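Local coordinates for PHD finger protein 14 (Danio rerio, PDB 7D86) that is a nuclear zinc-finger reader that binds histone H3, preferring the unmodified form, and represses PDGFRA expression, at residues Trp93-Cys98 with His158-Gln163. Residues are numbered along the deposited sequence; the frame is centred on the assembly and turned at random.
Sequences WVHVVC and HVTCAQ. With ZN (zinc ion), chain C; ZN (zinc ion), chain D.
The methyl CG2 of Thr160 sits over one face of the zinc-bound imidazole of His95, a CH-pi contact 3.9 Å from the ring centroid and shifted toward the ring's rim. The ring can hardly turn under it: His95 ND1 binds the zinc ion of chain C at 2.0 Å, while NE2 is hydrogen-bonded to the carbonyl of Asp82. A chi1 of 48° sets CG2 of Thr160 anti to the carbonyl carbon of Thr160, turning the methyl rather than OG1 toward Val97 CG1, 3.7 Å away. Val97 is the hub of the apolar part, its CG2 meeting Val159 CG1 at 3.9 Å as the two side chains run past each other in opposite senses. The same Val97 CG2 borders the amide of Gln163, whose NE2 is hydrogen-bonded to the carbonyl of Cys13. Cut back to alanine, Val97 would lose both branches, and the methyls of Thr160 and Val159 would probably be left with a gap between them, beside the Gln163 amide. On the metal side, Cys98 SG, 2.3 Å from the same zinc as His95, rests against Val159 CB at 3.8 Å. Cys75 and Cys78 complete that site. His158 and Cys161 bind the chain D zinc with Cys131 and Cys134. Two His-x-x-Cys helix starts, each with its histidine at the N-cap, thus pack together in the buried junction between the C2HC pre-PHD finger and the second PHD finger, the extended-PHD portion of a PZP domain.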
ATOM      1  N   TRP A  93      10.071  -6.019  -6.982  1.00 34.53           N
ATOM      2  CA  TRP A  93       9.065  -6.077  -5.935  1.00 28.34           C
ATOM      3  C   TRP A  93       8.408  -4.716  -5.759  1.00 29.31           C
ATOM      4  O   TRP A  93       9.056  -3.673  -5.890  1.00 34.40           O
ATOM      5  CB  TRP A  93       9.687  -6.546  -4.612  1.00 32.94           C
ATOM      6  CG  TRP A  93      10.233  -7.939  -4.726  1.00 36.62           C
ATOM      7  CD1 TRP A  93      11.483  -8.309  -5.150  1.00 39.55           C
ATOM      8  CD2 TRP A  93       9.537  -9.147  -4.422  1.00 36.30           C
ATOM      9  NE1 TRP A  93      11.602  -9.681  -5.124  1.00 40.43           N
ATOM     10  CE2 TRP A  93      10.422 -10.219  -4.679  1.00 43.68           C
ATOM     11  CE3 TRP A  93       8.253  -9.429  -3.948  1.00 35.93           C
ATOM     12  CZ2 TRP A  93      10.058 -11.549  -4.476  1.00 44.81           C
ATOM     13  CZ3 TRP A  93       7.891 -10.742  -3.753  1.00 37.17           C
ATOM     14  CH2 TRP A  93       8.790 -11.789  -4.014  1.00 41.61           C
ATOM     15  N   VAL A  94       7.108  -4.742  -5.482  1.00 33.57           N
ATOM     16  CA  VAL A  94       6.352  -3.542  -5.139  1.00 26.96           C
ATOM     17  C   VAL A  94       5.400  -3.863  -3.992  1.00 28.99           C
ATOM     18  O   VAL A  94       4.930  -4.994  -3.851  1.00 33.20           O
ATOM     19  CB  VAL A  94       5.569  -2.985  -6.356  1.00 36.54           C
ATOM     20  CG1 VAL A  94       6.526  -2.468  -7.422  1.00 36.64           C
ATOM     21  CG2 VAL A  94       4.649  -4.047  -6.935  1.00 36.31           C
ATOM     22  N   HIS A  95       5.096  -2.850  -3.177  1.00 28.18           N
ATOM     23  CA  HIS A  95       4.025  -2.996  -2.196  1.00 30.96           C
ATOM     24  C   HIS A  95       2.701  -3.280  -2.891  1.00 31.97           C
ATOM     25  O   HIS A  95       2.394  -2.717  -3.950  1.00 27.68           O
ATOM     26  CB  HIS A  95       3.865  -1.730  -1.342  1.00 27.99           C
ATOM     27  CG  HIS A  95       5.000  -1.469  -0.415  1.00 26.62           C
ATOM     28  ND1 HIS A  95       5.892  -0.440  -0.609  1.00 30.52           N
ATOM     29  CD2 HIS A  95       5.399  -2.109   0.712  1.00 32.05           C
ATOM     30  CE1 HIS A  95       6.795  -0.457   0.352  1.00 31.06           C
ATOM     31  NE2 HIS A  95       6.517  -1.457   1.170  1.00 31.40           N
ATOM     32  N   VAL A  96       1.896  -4.150  -2.280  1.00 31.91           N
ATOM     33  CA  VAL A  96       0.504  -4.267  -2.701  1.00 29.48           C
ATOM     34  C   VAL A  96      -0.172  -2.899  -2.656  1.00 30.53           C
ATOM     35  O   VAL A  96      -0.895  -2.515  -3.583  1.00 31.14           O
ATOM     36  CB  VAL A  96      -0.239  -5.294  -1.827  1.00 31.82           C
ATOM     37  CG1 VAL A  96      -1.739  -5.182  -2.041  1.00 31.71           C
ATOM     38  CG2 VAL A  96       0.257  -6.713  -2.119  1.00 30.82           C
ATOM     39  N   VAL A  97       0.070  -2.132  -1.595  1.00 28.07           N
ATOM     40  CA  VAL A  97      -0.621  -0.847  -1.471  1.00 30.08           C
ATOM     41  C   VAL A  97      -0.151   0.123  -2.551  1.00 31.55           C
ATOM     42  O   VAL A  97      -0.955   0.867  -3.126  1.00 30.58           O
ATOM     43  CB  VAL A  97      -0.450  -0.276  -0.046  1.00 33.96           C
ATOM     44  CG1 VAL A  97       0.953   0.258   0.184  1.00 28.99           C
ATOM     45  CG2 VAL A  97      -1.487   0.796   0.216  1.00 36.85           C
ATOM     46  N   CYS A  98       1.139   0.104  -2.892  1.00 28.69           N
ATOM     47  CA  CYS A  98       1.602   0.992  -3.959  1.00 27.18           C
ATOM     48  C   CYS A  98       0.969   0.611  -5.291  1.00 32.81           C
ATOM     49  O   CYS A  98       0.638   1.484  -6.110  1.00 33.01           O
ATOM     50  CB  CYS A  98       3.130   0.970  -4.049  1.00 30.27           C
ATOM     51  SG  CYS A  98       3.952   1.841  -2.675  1.00 29.72           S
ATOM     52  N   HIS A 158       4.543   9.651  -1.562  1.00 25.60           N
ATOM     53  CA  HIS A 158       4.565   8.214  -1.794  1.00 22.50           C
ATOM     54  C   HIS A 158       3.309   7.588  -1.213  1.00 24.89           C
ATOM     55  O   HIS A 158       2.746   8.080  -0.232  1.00 26.87           O
ATOM     56  CB  HIS A 158       5.790   7.570  -1.131  1.00 25.21           C
ATOM     57  CG  HIS A 158       7.095   8.027  -1.690  1.00 27.49           C
ATOM     58  ND1 HIS A 158       8.011   8.744  -0.949  1.00 30.23           N
ATOM     59  CD2 HIS A 158       7.642   7.863  -2.918  1.00 27.08           C
ATOM     60  CE1 HIS A 158       9.066   9.003  -1.699  1.00 26.74           C
ATOM     61  NE2 HIS A 158       8.868   8.480  -2.897  1.00 31.26           N
ATOM     62  N   VAL A 159       2.889   6.466  -1.803  1.00 23.84           N
ATOM     63  CA  VAL A 159       1.690   5.783  -1.325  1.00 23.96           C
ATOM     64  C   VAL A 159       1.859   5.357   0.127  1.00 25.96           C
ATOM     65  O   VAL A 159       0.943   5.503   0.941  1.00 26.75           O
ATOM     66  CB  VAL A 159       1.353   4.581  -2.222  1.00 26.57           C
ATOM     67  CG1 VAL A 159       0.153   3.823  -1.653  1.00 24.53           C
ATOM     68  CG2 VAL A 159       1.087   5.050  -3.649  1.00 24.16           C
ATOM     69  N   THR A 160       3.031   4.815   0.475  1.00 26.32           N
ATOM     70  CA  THR A 160       3.239   4.330   1.836  1.00 28.60           C
ATOM     71  C   THR A 160       3.443   5.468   2.827  1.00 28.62           C
ATOM     72  O   THR A 160       3.111   5.321   4.010  1.00 28.25           O
ATOM     73  CB  THR A 160       4.426   3.367   1.880  1.00 29.11           C
ATOM     74  OG1 THR A 160       5.543   3.942   1.190  1.00 29.34           O
ATOM     75  CG2 THR A 160       4.051   2.045   1.213  1.00 31.51           C
ATOM     76  N   CYS A 161       3.988   6.597   2.370  1.00 26.81           N
ATOM     77  CA  CYS A 161       4.070   7.770   3.228  1.00 29.69           C
ATOM     78  C   CYS A 161       2.680   8.310   3.534  1.00 30.75           C
ATOM     79  O   CYS A 161       2.377   8.660   4.680  1.00 30.40           O
ATOM     80  CB  CYS A 161       4.950   8.840   2.573  1.00 31.18           C
ATOM     81  SG  CYS A 161       6.733   8.411   2.485  1.00 32.14           S
ATOM     82  N   ALA A 162       1.811   8.354   2.519  1.00 25.79           N
ATOM     83  CA  ALA A 162       0.422   8.729   2.756  1.00 29.08           C
ATOM     84  C   ALA A 162      -0.274   7.702   3.637  1.00 30.86           C
ATOM     85  O   ALA A 162      -1.087   8.060   4.499  1.00 29.93           O
ATOM     86  CB  ALA A 162      -0.314   8.889   1.419  1.00 26.31           C
ATOM     87  N   GLN A 163       0.036   6.416   3.445  1.00 26.81           N
ATOM     88  CA  GLN A 163      -0.596   5.392   4.271  1.00 26.79           C
ATOM     89  C   GLN A 163      -0.279   5.624   5.742  1.00 28.70           C
ATOM     90  O   GLN A 163      -1.155   5.498   6.607  1.00 31.29           O
ATOM     91  CB  GLN A 163      -0.131   3.994   3.838  1.00 28.87           C
ATOM     92  CG  GLN A 163      -0.868   2.857   4.542  1.00 32.40           C
ATOM     93  CD  GLN A 163      -0.267   1.487   4.265  1.00 38.91           C
ATOM     94  OE1 GLN A 163       0.951   1.334   4.169  1.00 37.30           O
ATOM     95  NE2 GLN A 163      -1.127   0.483   4.138  1.00 36.84           N
TER
HETATM   96 ZN    ZN C 502       6.007   0.856  -2.135  1.00 32.58          ZN
HETATM   97 ZN    ZN D 503       7.826   9.695   0.901  1.00 34.37          ZN